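Local coordinates for peroxiredoxin HYR1 (Saccharomyces cerevisiae, PDB 3CMI), which reduces hydroperoxides at the expense of thioredoxin and relays hydroperoxide stress to the transcription activator YAP1 by oxidising it, at residues K33-V38 with G64-G69; Y50-A55 with T154-L159; K58-E63 with T162-L167. One frame throughout, in Å; residues are numbered along the deposited sequence.

Contact 1: K33-V38 with G64-G69; sequences KVVLIV and GFTIIG
Strands 34-38 and 65-69 pair in parallel near the centre of the chain, V34 facing F65 and L36 facing I67, with five backbone hydrogen bonds between them. From V34 N to G64 O (3.0 Å) the bonds run on through T66 and L36 to V38 N with I68 O (3.1 Å); the bond from L36 N to T66 O is nearly straight, at 172°. The V34 and L36 carbonyls are each also approached by a CA-H, of F65 and I67 respectively.

On the face carrying V34, L36 and V38, the F65 ring swings toward the neighbouring strand. V34 CG1 comes to the ring edge in its plane, 3.8 Å from F65 CD1, while L36 CB sits 3.8 Å from F65 CZ. Further along, I67 CG2 touches L36 O and meets V38 CG1 at 3.6 Å, V38 chi1 (59°) placing CG1 between its own backbone N and carbonyl carbon. On the opposite face V35 CG1 packs against I68 CG1.

Helices 47-60 and 160-167 cover the F65 side: L53 touches L36, and L166 touches V34. Two parallel neighbouring strands joined through helix 47-60 form the beta-alpha-beta unit of the thioredoxin fold.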
ATOM      1  N   LYS A  33       0.413  12.924   4.688  1.00 39.98           N
ATOM      2  CA  LYS A  33       0.712  12.365   3.371  1.00 39.91           C
ATOM      3  C   LYS A  33      -0.407  11.460   2.893  1.00 39.65           C
ATOM      4  O   LYS A  33      -1.006  10.729   3.686  1.00 39.51           O
ATOM      5  CB  LYS A  33       2.026  11.569   3.394  1.00 40.15           C
ATOM      6  CG  LYS A  33       3.296  12.390   3.163  1.00 41.28           C
ATOM      7  CD  LYS A  33       3.674  13.210   4.381  1.00 44.39           C
ATOM      8  CE  LYS A  33       5.012  13.931   4.190  1.00 45.46           C
ATOM      9  NZ  LYS A  33       6.153  12.985   4.369  1.00 46.65           N
ATOM     10  N   VAL A  34      -0.689  11.523   1.595  1.00 39.30           N
ATOM     11  CA  VAL A  34      -1.508  10.517   0.934  1.00 38.95           C
ATOM     12  C   VAL A  34      -0.620   9.289   0.715  1.00 38.99           C
ATOM     13  O   VAL A  34       0.515   9.412   0.261  1.00 38.91           O
ATOM     14  CB  VAL A  34      -2.101  11.050  -0.399  1.00 39.17           C
ATOM     15  CG1 VAL A  34      -2.858   9.950  -1.157  1.00 37.93           C
ATOM     16  CG2 VAL A  34      -3.017  12.253  -0.140  1.00 38.32           C
ATOM     17  N   VAL A  35      -1.127   8.111   1.061  1.00 39.08           N
ATOM     18  CA  VAL A  35      -0.332   6.884   0.996  1.00 39.32           C
ATOM     19  C   VAL A  35      -1.032   5.800   0.179  1.00 39.61           C
ATOM     20  O   VAL A  35      -2.214   5.509   0.393  1.00 39.16           O
ATOM     21  CB  VAL A  35      -0.007   6.323   2.419  1.00 39.24           C
ATOM     22  CG1 VAL A  35       0.974   5.157   2.338  1.00 38.77           C
ATOM     23  CG2 VAL A  35       0.558   7.415   3.323  1.00 39.78           C
ATOM     24  N   LEU A  36      -0.293   5.212  -0.757  1.00 39.78           N
ATOM     25  CA  LEU A  36      -0.763   4.042  -1.495  1.00 39.71           C
ATOM     26  C   LEU A  36      -0.041   2.830  -0.906  1.00 39.62           C
ATOM     27  O   LEU A  36       1.186   2.770  -0.922  1.00 39.28           O
ATOM     28  CB  LEU A  36      -0.449   4.214  -2.986  1.00 39.91           C
ATOM     29  CG  LEU A  36      -1.167   3.476  -4.132  1.00 41.21           C
ATOM     30  CD1 LEU A  36      -0.271   2.440  -4.791  1.00 42.36           C
ATOM     31  CD2 LEU A  36      -2.497   2.848  -3.720  1.00 40.60           C
ATOM     32  N   ILE A  37      -0.790   1.888  -0.338  1.00 39.35           N
ATOM     33  CA  ILE A  37      -0.175   0.675   0.177  1.00 39.50           C
ATOM     34  C   ILE A  37      -0.432  -0.479  -0.782  1.00 39.28           C
ATOM     35  O   ILE A  37      -1.579  -0.820  -1.073  1.00 39.15           O
ATOM     36  CB  ILE A  37      -0.619   0.346   1.632  1.00 39.78           C
ATOM     37  CG1 ILE A  37      -0.189   1.482   2.572  1.00 40.13           C
ATOM     38  CG2 ILE A  37      -0.005  -0.984   2.101  1.00 39.66           C
ATOM     39  CD1 ILE A  37      -0.575   1.291   4.014  1.00 40.13           C
ATOM     40  N   VAL A  38       0.651  -1.068  -1.279  1.00 38.85           N
ATOM     41  CA  VAL A  38       0.562  -2.116  -2.289  1.00 38.55           C
ATOM     42  C   VAL A  38       1.358  -3.354  -1.872  1.00 38.38           C
ATOM     43  O   VAL A  38       2.528  -3.259  -1.492  1.00 38.29           O
ATOM     44  CB  VAL A  38       1.005  -1.593  -3.694  1.00 38.30           C
ATOM     45  CG1 VAL A  38       2.455  -1.078  -3.673  1.00 38.90           C
ATOM     46  CG2 VAL A  38       0.830  -2.656  -4.754  1.00 38.10           C
ATOM     47  N   GLY A  64       3.295  15.458  -1.506  1.00 37.86           N
ATOM     48  CA  GLY A  64       2.992  14.821  -0.222  1.00 37.61           C
ATOM     49  C   GLY A  64       2.314  13.476  -0.430  1.00 37.47           C
ATOM     50  O   GLY A  64       1.220  13.230   0.078  1.00 37.22           O
ATOM     51  N   PHE A  65       2.976  12.617  -1.199  1.00 37.37           N
ATOM     52  CA  PHE A  65       2.453  11.310  -1.572  1.00 37.19           C
ATOM     53  C   PHE A  65       3.577  10.300  -1.503  1.00 37.05           C
ATOM     54  O   PHE A  65       4.721  10.606  -1.846  1.00 36.55           O
ATOM     55  CB  PHE A  65       1.886  11.336  -2.995  1.00 37.56           C
ATOM     56  CG  PHE A  65       1.504   9.971  -3.529  1.00 38.13           C
ATOM     57  CD1 PHE A  65       0.295   9.377  -3.166  1.00 38.53           C
ATOM     58  CD2 PHE A  65       2.361   9.281  -4.391  1.00 38.07           C
ATOM     59  CE1 PHE A  65      -0.063   8.118  -3.658  1.00 38.51           C
ATOM     60  CE2 PHE A  65       2.019   8.026  -4.885  1.00 37.41           C
ATOM     61  CZ  PHE A  65       0.805   7.442  -4.520  1.00 38.15           C
ATOM     62  N   THR A  66       3.251   9.091  -1.062  1.00 36.72           N
ATOM     63  CA  THR A  66       4.224   8.010  -1.077  1.00 36.48           C
ATOM     64  C   THR A  66       3.560   6.663  -1.329  1.00 36.24           C
ATOM     65  O   THR A  66       2.335   6.548  -1.260  1.00 36.40           O
ATOM     66  CB  THR A  66       5.081   7.983   0.213  1.00 36.52           C
ATOM     67  OG1 THR A  66       6.253   7.195  -0.022  1.00 36.82           O
ATOM     68  CG2 THR A  66       4.291   7.418   1.403  1.00 35.95           C
ATOM     69  N   ILE A  67       4.383   5.665  -1.650  1.00 35.96           N
ATOM     70  CA  ILE A  67       3.937   4.285  -1.823  1.00 35.51           C
ATOM     71  C   ILE A  67       4.743   3.378  -0.904  1.00 35.73           C
ATOM     72  O   ILE A  67       5.975   3.420  -0.911  1.00 34.87           O
ATOM     73  CB  ILE A  67       4.096   3.792  -3.282  1.00 35.73           C
ATOM     74  CG1 ILE A  67       3.352   4.723  -4.253  1.00 35.43           C
ATOM     75  CG2 ILE A  67       3.572   2.354  -3.427  1.00 34.91           C
ATOM     76  CD1 ILE A  67       3.639   4.449  -5.707  1.00 35.88           C
ATOM     77  N   ILE A  68       4.046   2.574  -0.106  1.00 35.43           N
ATOM     78  CA  ILE A  68       4.721   1.574   0.718  1.00 35.85           C
ATOM     79  C   ILE A  68       4.465   0.208   0.082  1.00 36.10           C
ATOM     80  O   ILE A  68       3.317  -0.237  -0.015  1.00 35.87           O
ATOM     81  CB  ILE A  68       4.250   1.610   2.209  1.00 35.90           C
ATOM     82  CG1 ILE A  68       4.164   3.054   2.742  1.00 34.95           C
ATOM     83  CG2 ILE A  68       5.155   0.734   3.092  1.00 35.86           C
ATOM     84  CD1 ILE A  68       5.489   3.862   2.705  1.00 34.98           C
ATOM     85  N   GLY A  69       5.535  -0.426  -0.397  1.00 36.00           N
ATOM     86  CA  GLY A  69       5.429  -1.729  -1.053  1.00 36.18           C
ATOM     87  C   GLY A  69       5.754  -2.869  -0.106  1.00 36.04           C
ATOM     88  O   GLY A  69       6.812  -2.876   0.512  1.00 36.65           O
TER

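Contact 2: Y50-A55 with T154-L159; sequences YKELEA and TKPSSL
Helix 50-55 passes the 3-10 turn 156-159 with a single close backbone approach, L53 CA to P156 CA at 5.9 Å. E52 reaches over from the helix at nearly full stretch, and its carboxylate ends among K155, P156 and S157. OE2 takes the hydrogen bond from S157 OG at 3.2 Å, the hydroxyl coming from above the carboxylate plane, 37° out of it. A bond from S157 N, straight at 167° but 3.5 Å long, reaches the same E52 OE2, so the hydroxyl holds this oxygen and the amide adds a weak second bond at the first turn of the 3-10 segment. In this thioredoxin-like fold the segment is the lead-in to helix 160-167, which packs on the same side of the sheet as helix 47-60. The other oxygen, E52 OE1, forms a salt bridge with K155 NZ at 3.6 Å; the lysine, bent at chi2 and chi3, curls back to lay CD and CE against that oxygen too.

The P156 ring packs against both E52 and L53. Its CG touches E52 CB and, at 3.8 Å, L53 CD2, the leucine crossing the proline at about a right angle. L53 also touches F98, and P156 rests on K137.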
ATOM      1  N   TYR A  50       5.566  -2.646 -11.604  1.00 38.79           N
ATOM      2  CA  TYR A  50       6.507  -1.804 -10.870  1.00 38.84           C
ATOM      3  C   TYR A  50       6.793  -0.488 -11.591  1.00 38.81           C
ATOM      4  O   TYR A  50       6.994   0.544 -10.950  1.00 38.81           O
ATOM      5  CB  TYR A  50       7.814  -2.557 -10.606  1.00 39.10           C
ATOM      6  CG  TYR A  50       7.629  -3.819  -9.795  1.00 39.29           C
ATOM      7  CD1 TYR A  50       7.610  -5.065 -10.412  1.00 39.61           C
ATOM      8  CD2 TYR A  50       7.466  -3.766  -8.412  1.00 39.29           C
ATOM      9  CE1 TYR A  50       7.431  -6.230  -9.678  1.00 39.77           C
ATOM     10  CE2 TYR A  50       7.289  -4.926  -7.668  1.00 39.64           C
ATOM     11  CZ  TYR A  50       7.271  -6.155  -8.308  1.00 39.54           C
ATOM     12  OH  TYR A  50       7.098  -7.311  -7.586  1.00 39.65           O
ATOM     13  N   LYS A  51       6.813  -0.532 -12.921  1.00 38.66           N
ATOM     14  CA  LYS A  51       7.013   0.668 -13.725  1.00 38.59           C
ATOM     15  C   LYS A  51       5.881   1.676 -13.518  1.00 38.48           C
ATOM     16  O   LYS A  51       6.137   2.870 -13.358  1.00 38.52           O
ATOM     17  CB  LYS A  51       7.164   0.321 -15.208  1.00 38.64           C
ATOM     18  CG  LYS A  51       8.547  -0.186 -15.597  1.00 38.63           C
ATOM     19  CD  LYS A  51       8.765  -0.092 -17.101  1.00 38.57           C
ATOM     20  CE  LYS A  51      10.125  -0.648 -17.495  1.00 38.89           C
ATOM     21  NZ  LYS A  51      10.456  -0.384 -18.926  1.00 38.79           N
ATOM     22  N   GLU A  52       4.640   1.187 -13.513  1.00 38.27           N
ATOM     23  CA  GLU A  52       3.468   2.039 -13.300  1.00 38.10           C
ATOM     24  C   GLU A  52       3.442   2.660 -11.899  1.00 38.05           C
ATOM     25  O   GLU A  52       3.093   3.830 -11.745  1.00 38.30           O
ATOM     26  CB  GLU A  52       2.162   1.285 -13.587  1.00 38.11           C
ATOM     27  CG  GLU A  52       1.816   1.179 -15.072  1.00 38.11           C
ATOM     28  CD  GLU A  52       0.316   1.053 -15.341  1.00 38.67           C
ATOM     29  OE1 GLU A  52      -0.067   0.260 -16.232  1.00 38.60           O
ATOM     30  OE2 GLU A  52      -0.482   1.754 -14.676  1.00 38.07           O
ATOM     31  N   LEU A  53       3.814   1.872 -10.888  1.00 37.75           N
ATOM     32  CA  LEU A  53       3.891   2.357  -9.511  1.00 37.35           C
ATOM     33  C   LEU A  53       4.960   3.430  -9.363  1.00 37.40           C
ATOM     34  O   LEU A  53       4.718   4.471  -8.751  1.00 37.50           O
ATOM     35  CB  LEU A  53       4.171   1.205  -8.542  1.00 37.39           C
ATOM     36  CG  LEU A  53       3.039   0.203  -8.302  1.00 36.68           C
ATOM     37  CD1 LEU A  53       3.593  -1.058  -7.668  1.00 36.08           C
ATOM     38  CD2 LEU A  53       1.921   0.809  -7.455  1.00 35.26           C
ATOM     39  N   GLU A  54       6.137   3.165  -9.929  1.00 37.31           N
ATOM     40  CA  GLU A  54       7.255   4.107  -9.913  1.00 37.04           C
ATOM     41  C   GLU A  54       6.893   5.427 -10.597  1.00 37.12           C
ATOM     42  O   GLU A  54       7.263   6.499 -10.113  1.00 37.09           O
ATOM     43  CB  GLU A  54       8.495   3.474 -10.555  1.00 36.93           C
ATOM     44  CG  GLU A  54       9.774   4.333 -10.531  1.00 36.78           C
ATOM     45  CD  GLU A  54      10.293   4.648  -9.129  1.00 36.67           C
ATOM     46  OE1 GLU A  54      11.211   5.481  -9.027  1.00 37.52           O
ATOM     47  OE2 GLU A  54       9.798   4.079  -8.132  1.00 35.99           O
ATOM     48  N   ALA A  55       6.154   5.342 -11.705  1.00 37.00           N
ATOM     49  CA  ALA A  55       5.684   6.523 -12.422  1.00 37.03           C
ATOM     50  C   ALA A  55       4.742   7.356 -11.550  1.00 37.11           C
ATOM     51  O   ALA A  55       4.837   8.580 -11.523  1.00 37.27           O
ATOM     52  CB  ALA A  55       5.007   6.131 -13.742  1.00 36.90           C
ATOM     53  N   THR A 154      -6.699  -3.192 -11.222  1.00 38.09           N
ATOM     54  CA  THR A 154      -6.810  -1.755 -11.465  1.00 38.07           C
ATOM     55  C   THR A 154      -5.409  -1.171 -11.501  1.00 37.65           C
ATOM     56  O   THR A 154      -4.639  -1.317 -10.551  1.00 37.44           O
ATOM     57  CB  THR A 154      -7.743  -0.982 -10.469  1.00 38.08           C
ATOM     58  OG1 THR A 154      -6.991  -0.047  -9.690  1.00 39.28           O
ATOM     59  CG2 THR A 154      -8.508  -1.905  -9.577  1.00 37.84           C
ATOM     60  N   LYS A 155      -5.084  -0.540 -12.624  1.00 37.20           N
ATOM     61  CA  LYS A 155      -3.745  -0.021 -12.865  1.00 37.07           C
ATOM     62  C   LYS A 155      -3.490   1.214 -11.998  1.00 36.63           C
ATOM     63  O   LYS A 155      -4.408   2.000 -11.762  1.00 36.34           O
ATOM     64  CB  LYS A 155      -3.541   0.278 -14.352  1.00 37.18           C
ATOM     65  CG  LYS A 155      -4.119  -0.792 -15.282  1.00 38.64           C
ATOM     66  CD  LYS A 155      -3.112  -1.270 -16.332  1.00 40.87           C
ATOM     67  CE  LYS A 155      -2.215  -2.390 -15.776  1.00 41.81           C
ATOM     68  NZ  LYS A 155      -1.335  -3.004 -16.819  1.00 42.31           N
ATOM     69  N   PRO A 156      -2.251   1.364 -11.485  1.00 36.25           N
ATOM     70  CA  PRO A 156      -1.914   2.495 -10.621  1.00 36.13           C
ATOM     71  C   PRO A 156      -2.270   3.848 -11.236  1.00 35.97           C
ATOM     72  O   PRO A 156      -2.771   4.728 -10.534  1.00 35.73           O
ATOM     73  CB  PRO A 156      -0.395   2.358 -10.444  1.00 36.30           C
ATOM     74  CG  PRO A 156      -0.148   0.905 -10.584  1.00 35.97           C
ATOM     75  CD  PRO A 156      -1.097   0.463 -11.666  1.00 36.25           C
ATOM     76  N   SER A 157      -2.029   4.000 -12.536  1.00 36.26           N
ATOM     77  CA  SER A 157      -2.357   5.229 -13.267  1.00 36.24           C
ATOM     78  C   SER A 157      -3.837   5.619 -13.153  1.00 36.27           C
ATOM     79  O   SER A 157      -4.175   6.806 -13.139  1.00 36.48           O
ATOM     80  CB  SER A 157      -1.961   5.086 -14.739  1.00 36.40           C
ATOM     81  OG  SER A 157      -2.622   3.981 -15.341  1.00 36.76           O
ATOM     82  N   SER A 158      -4.714   4.620 -13.063  1.00 36.04           N
ATOM     83  CA  SER A 158      -6.161   4.845 -12.946  1.00 35.82           C
ATOM     84  C   SER A 158      -6.578   5.529 -11.635  1.00 35.49           C
ATOM     85  O   SER A 158      -7.696   6.044 -11.519  1.00 35.24           O
ATOM     86  CB  SER A 158      -6.906   3.522 -13.109  1.00 36.10           C
ATOM     87  OG  SER A 158      -6.852   3.089 -14.459  1.00 37.29           O
ATOM     88  N   LEU A 159      -5.664   5.524 -10.664  1.00 34.70           N
ATOM     89  CA  LEU A 159      -5.873   6.092  -9.332  1.00 34.48           C
ATOM     90  C   LEU A 159      -5.424   7.552  -9.220  1.00 34.17           C
ATOM     91  O   LEU A 159      -5.605   8.176  -8.169  1.00 34.01           O
ATOM     92  CB  LEU A 159      -5.088   5.267  -8.299  1.00 34.26           C
ATOM     93  CG  LEU A 159      -5.696   4.118  -7.485  1.00 35.55           C
ATOM     94  CD1 LEU A 159      -6.715   3.270  -8.250  1.00 34.86           C
ATOM     95  CD2 LEU A 159      -4.574   3.250  -6.896  1.00 34.76           C
TER

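Contact 3: K58-E63 with T162-L167; sequences KRYKDE and TIEELL
Y60, in the last part of helix 47-60, reaches across to helix 160-167 and supplies the polar link of this contact. Its hydroxyl donates a hydrogen bond to E164 OE2, with 2.7 Å between Y60 OH and E164 OE2. The carboxylate accepts it with the anti lone pair, the one turned away from its other oxygen. E164 OE2 lies at the edge of the tyrosine ring, near its plane, whereas the planes of ring and carboxylate stand 68° apart. A chi1 of -75° sets E164 CG against the ring, 3.7 Å from Y60 CE1, and the straight run beyond it carries the carboxylate to the hydroxyl. R59 NE is 5.2 Å from E164 OE2, not in contact, but its charge would probably help to stabilise the carboxylate.

The rest is van der Waals packing. I163 CG2 covers one face of the Y60 ring, 4.4 Å from Y60 CD2; the other face is covered from within the same segment by R59 CG, 3.5 Å from the plane over the centre. L167 comes to the ring obliquely, its CD1 4.0 Å from Y60 CD1. That leucine is forked: CD1 also touches E63 CB at 3.8 Å, while CD2 packs against the backbone carbonyl, 3.4 Å from E63 O. Both branches of L167 thus serve the segment that carries Y60 and E63.

Y60, I163 and L167 all reach F65 on strand 65-72. Helix 47-60 and the C-terminal helix 160-167, lying together on one face of the central sheet, follow the layout of the thioredoxin fold.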
ATOM      1  N   LYS A  58       7.026   8.959  -8.778  1.00 36.69           N
ATOM      2  CA  LYS A  58       7.789  10.063  -9.365  1.00 36.72           C
ATOM      3  C   LYS A  58       6.906  11.289  -9.602  1.00 36.30           C
ATOM      4  O   LYS A  58       7.293  12.422  -9.306  1.00 36.16           O
ATOM      5  CB  LYS A  58       8.441   9.632 -10.681  1.00 36.93           C
ATOM      6  CG  LYS A  58       9.569   8.629 -10.520  1.00 38.39           C
ATOM      7  CD  LYS A  58      10.360   8.496 -11.812  1.00 40.73           C
ATOM      8  CE  LYS A  58      11.518   7.519 -11.662  1.00 42.39           C
ATOM      9  NZ  LYS A  58      12.507   7.933 -10.616  1.00 43.99           N
ATOM     10  N   ARG A  59       5.705  11.053 -10.116  1.00 35.93           N
ATOM     11  CA  ARG A  59       4.805  12.143 -10.470  1.00 35.93           C
ATOM     12  C   ARG A  59       4.354  12.981  -9.267  1.00 35.59           C
ATOM     13  O   ARG A  59       4.384  14.219  -9.314  1.00 35.25           O
ATOM     14  CB  ARG A  59       3.600  11.608 -11.249  1.00 35.71           C
ATOM     15  CG  ARG A  59       2.513  12.630 -11.414  1.00 36.67           C
ATOM     16  CD  ARG A  59       1.678  12.419 -12.652  1.00 35.71           C
ATOM     17  NE  ARG A  59       1.385  13.744 -13.161  1.00 38.68           N
ATOM     18  CZ  ARG A  59       1.835  14.245 -14.302  1.00 36.94           C
ATOM     19  NH1 ARG A  59       2.562  13.519 -15.137  1.00 36.56           N
ATOM     20  NH2 ARG A  59       1.502  15.480 -14.624  1.00 40.72           N
ATOM     21  N   TYR A  60       3.989  12.296  -8.187  1.00 35.42           N
ATOM     22  CA  TYR A  60       3.276  12.911  -7.070  1.00 35.57           C
ATOM     23  C   TYR A  60       4.048  13.040  -5.763  1.00 36.01           C
ATOM     24  O   TYR A  60       3.580  13.706  -4.839  1.00 36.03           O
ATOM     25  CB  TYR A  60       1.982  12.141  -6.800  1.00 35.08           C
ATOM     26  CG  TYR A  60       0.961  12.251  -7.910  1.00 34.84           C
ATOM     27  CD1 TYR A  60       0.398  13.483  -8.245  1.00 34.08           C
ATOM     28  CD2 TYR A  60       0.547  11.122  -8.615  1.00 34.88           C
ATOM     29  CE1 TYR A  60      -0.549  13.586  -9.258  1.00 34.92           C
ATOM     30  CE2 TYR A  60      -0.402  11.216  -9.635  1.00 33.88           C
ATOM     31  CZ  TYR A  60      -0.942  12.448  -9.946  1.00 34.65           C
ATOM     32  OH  TYR A  60      -1.867  12.553 -10.953  1.00 34.32           O
ATOM     33  N   LYS A  61       5.211  12.404  -5.665  1.00 36.74           N
ATOM     34  CA  LYS A  61       5.924  12.356  -4.381  1.00 37.41           C
ATOM     35  C   LYS A  61       6.072  13.722  -3.698  1.00 37.52           C
ATOM     36  O   LYS A  61       5.904  13.828  -2.481  1.00 37.75           O
ATOM     37  CB  LYS A  61       7.273  11.622  -4.487  1.00 37.56           C
ATOM     38  CG  LYS A  61       8.314  12.233  -5.432  1.00 37.95           C
ATOM     39  CD  LYS A  61       9.620  11.433  -5.356  1.00 37.93           C
ATOM     40  CE  LYS A  61      10.608  11.852  -6.433  1.00 39.82           C
ATOM     41  NZ  LYS A  61      11.419  13.063  -6.049  1.00 42.20           N
ATOM     42  N   ASP A  62       6.349  14.763  -4.481  1.00 37.66           N
ATOM     43  CA  ASP A  62       6.558  16.106  -3.926  1.00 37.97           C
ATOM     44  C   ASP A  62       5.277  16.891  -3.635  1.00 37.91           C
ATOM     45  O   ASP A  62       5.333  18.034  -3.174  1.00 37.70           O
ATOM     46  CB  ASP A  62       7.535  16.906  -4.787  1.00 38.37           C
ATOM     47  CG  ASP A  62       8.950  16.382  -4.685  1.00 39.72           C
ATOM     48  OD1 ASP A  62       9.411  16.101  -3.552  1.00 40.75           O
ATOM     49  OD2 ASP A  62       9.606  16.253  -5.740  1.00 42.96           O
ATOM     50  N   GLU A  63       4.130  16.267  -3.900  1.00 37.90           N
ATOM     51  CA  GLU A  63       2.834  16.800  -3.492  1.00 38.03           C
ATOM     52  C   GLU A  63       2.459  16.318  -2.086  1.00 37.98           C
ATOM     53  O   GLU A  63       1.430  16.724  -1.541  1.00 38.15           O
ATOM     54  CB  GLU A  63       1.742  16.386  -4.488  1.00 38.08           C
ATOM     55  CG  GLU A  63       2.022  16.757  -5.940  1.00 38.72           C
ATOM     56  CD  GLU A  63       1.999  18.257  -6.178  1.00 40.45           C
ATOM     57  OE1 GLU A  63       1.069  18.922  -5.672  1.00 41.85           O
ATOM     58  OE2 GLU A  63       2.906  18.770  -6.869  1.00 40.71           O
ATOM     59  N   THR A 162      -8.133  10.228  -8.195  1.00 31.88           N
ATOM     60  CA  THR A 162      -8.480  10.028  -6.794  1.00 31.96           C
ATOM     61  C   THR A 162      -7.349  10.506  -5.868  1.00 31.83           C
ATOM     62  O   THR A 162      -7.601  11.136  -4.840  1.00 31.83           O
ATOM     63  CB  THR A 162      -8.797   8.544  -6.516  1.00 32.12           C
ATOM     64  OG1 THR A 162      -9.872   8.122  -7.360  1.00 32.11           O
ATOM     65  CG2 THR A 162      -9.179   8.318  -5.047  1.00 32.07           C
ATOM     66  N   ILE A 163      -6.106  10.203  -6.235  1.00 32.00           N
ATOM     67  CA  ILE A 163      -4.941  10.685  -5.477  1.00 31.77           C
ATOM     68  C   ILE A 163      -4.926  12.214  -5.446  1.00 31.81           C
ATOM     69  O   ILE A 163      -4.677  12.813  -4.399  1.00 31.75           O
ATOM     70  CB  ILE A 163      -3.600  10.100  -6.011  1.00 32.00           C
ATOM     71  CG1 ILE A 163      -3.528   8.597  -5.718  1.00 31.98           C
ATOM     72  CG2 ILE A 163      -2.374  10.780  -5.355  1.00 32.10           C
ATOM     73  CD1 ILE A 163      -2.431   7.857  -6.466  1.00 31.43           C
ATOM     74  N   GLU A 164      -5.233  12.834  -6.583  1.00 31.71           N
ATOM     75  CA  GLU A 164      -5.228  14.294  -6.683  1.00 31.88           C
ATOM     76  C   GLU A 164      -6.257  14.956  -5.767  1.00 32.20           C
ATOM     77  O   GLU A 164      -5.951  15.975  -5.151  1.00 32.05           O
ATOM     78  CB  GLU A 164      -5.377  14.764  -8.141  1.00 31.90           C
ATOM     79  CG  GLU A 164      -4.085  14.575  -8.931  1.00 31.65           C
ATOM     80  CD  GLU A 164      -4.067  15.252 -10.287  1.00 31.30           C
ATOM     81  OE1 GLU A 164      -4.848  16.204 -10.521  1.00 30.65           O
ATOM     82  OE2 GLU A 164      -3.240  14.833 -11.125  1.00 30.25           O
ATOM     83  N   GLU A 165      -7.456  14.380  -5.658  1.00 32.43           N
ATOM     84  CA  GLU A 165      -8.478  14.955  -4.770  1.00 33.17           C
ATOM     85  C   GLU A 165      -8.158  14.792  -3.284  1.00 32.83           C
ATOM     86  O   GLU A 165      -8.538  15.631  -2.468  1.00 32.75           O
ATOM     87  CB  GLU A 165      -9.910  14.502  -5.125  1.00 33.11           C
ATOM     88  CG  GLU A 165     -10.237  13.028  -4.956  1.00 34.23           C
ATOM     89  CD  GLU A 165     -11.596  12.645  -5.564  1.00 34.55           C
ATOM     90  OE1 GLU A 165     -12.465  13.527  -5.736  1.00 36.25           O
ATOM     91  OE2 GLU A 165     -11.805  11.448  -5.865  1.00 37.24           O
ATOM     92  N   LEU A 166      -7.447  13.720  -2.943  1.00 32.84           N
ATOM     93  CA  LEU A 166      -6.965  13.515  -1.572  1.00 32.97           C
ATOM     94  C   LEU A 166      -5.809  14.455  -1.233  1.00 33.03           C
ATOM     95  O   LEU A 166      -5.671  14.892  -0.092  1.00 32.92           O
ATOM     96  CB  LEU A 166      -6.534  12.064  -1.345  1.00 32.80           C
ATOM     97  CG  LEU A 166      -7.581  10.951  -1.412  1.00 32.74           C
ATOM     98  CD1 LEU A 166      -6.906   9.616  -1.157  1.00 32.51           C
ATOM     99  CD2 LEU A 166      -8.714  11.180  -0.419  1.00 32.87           C
ATOM    100  N   LEU A 167      -4.981  14.760  -2.226  1.00 33.19           N
ATOM    101  CA  LEU A 167      -3.849  15.660  -2.017  1.00 33.68           C
ATOM    102  C   LEU A 167      -4.317  17.087  -1.729  1.00 34.31           C
ATOM    103  O   LEU A 167      -3.641  17.837  -1.019  1.00 34.41           O
ATOM    104  CB  LEU A 167      -2.898  15.629  -3.218  1.00 33.41           C
ATOM    105  CG  LEU A 167      -2.001  14.402  -3.429  1.00 32.97           C
ATOM    106  CD1 LEU A 167      -1.478  14.381  -4.853  1.00 33.12           C
ATOM    107  CD2 LEU A 167      -0.840  14.363  -2.444  1.00 32.87           C
TER

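Overall arrangement
Along the chain, strand 34-41 leads into helix 47-60 and then strand 65-72, and contact 1 closes this short loop, with 25 residues between its segments. Contacts 2 and 3 are the long-range ones, each spanning 98 residues. They bring 154-159 and 162-167, near the C terminus, back to helix 47-60 and the chain that follows it. Each crosses contact 1, since its first segment falls inside the loop that contact 1 closes and its second far beyond; they cross each other too. The centres of contacts 2 and 3 are about 12 Å apart. Between them they tie the 3-10 turn and helix 160-167 to helix 47-60, on the one face of the sheet that contact 1 helps to build.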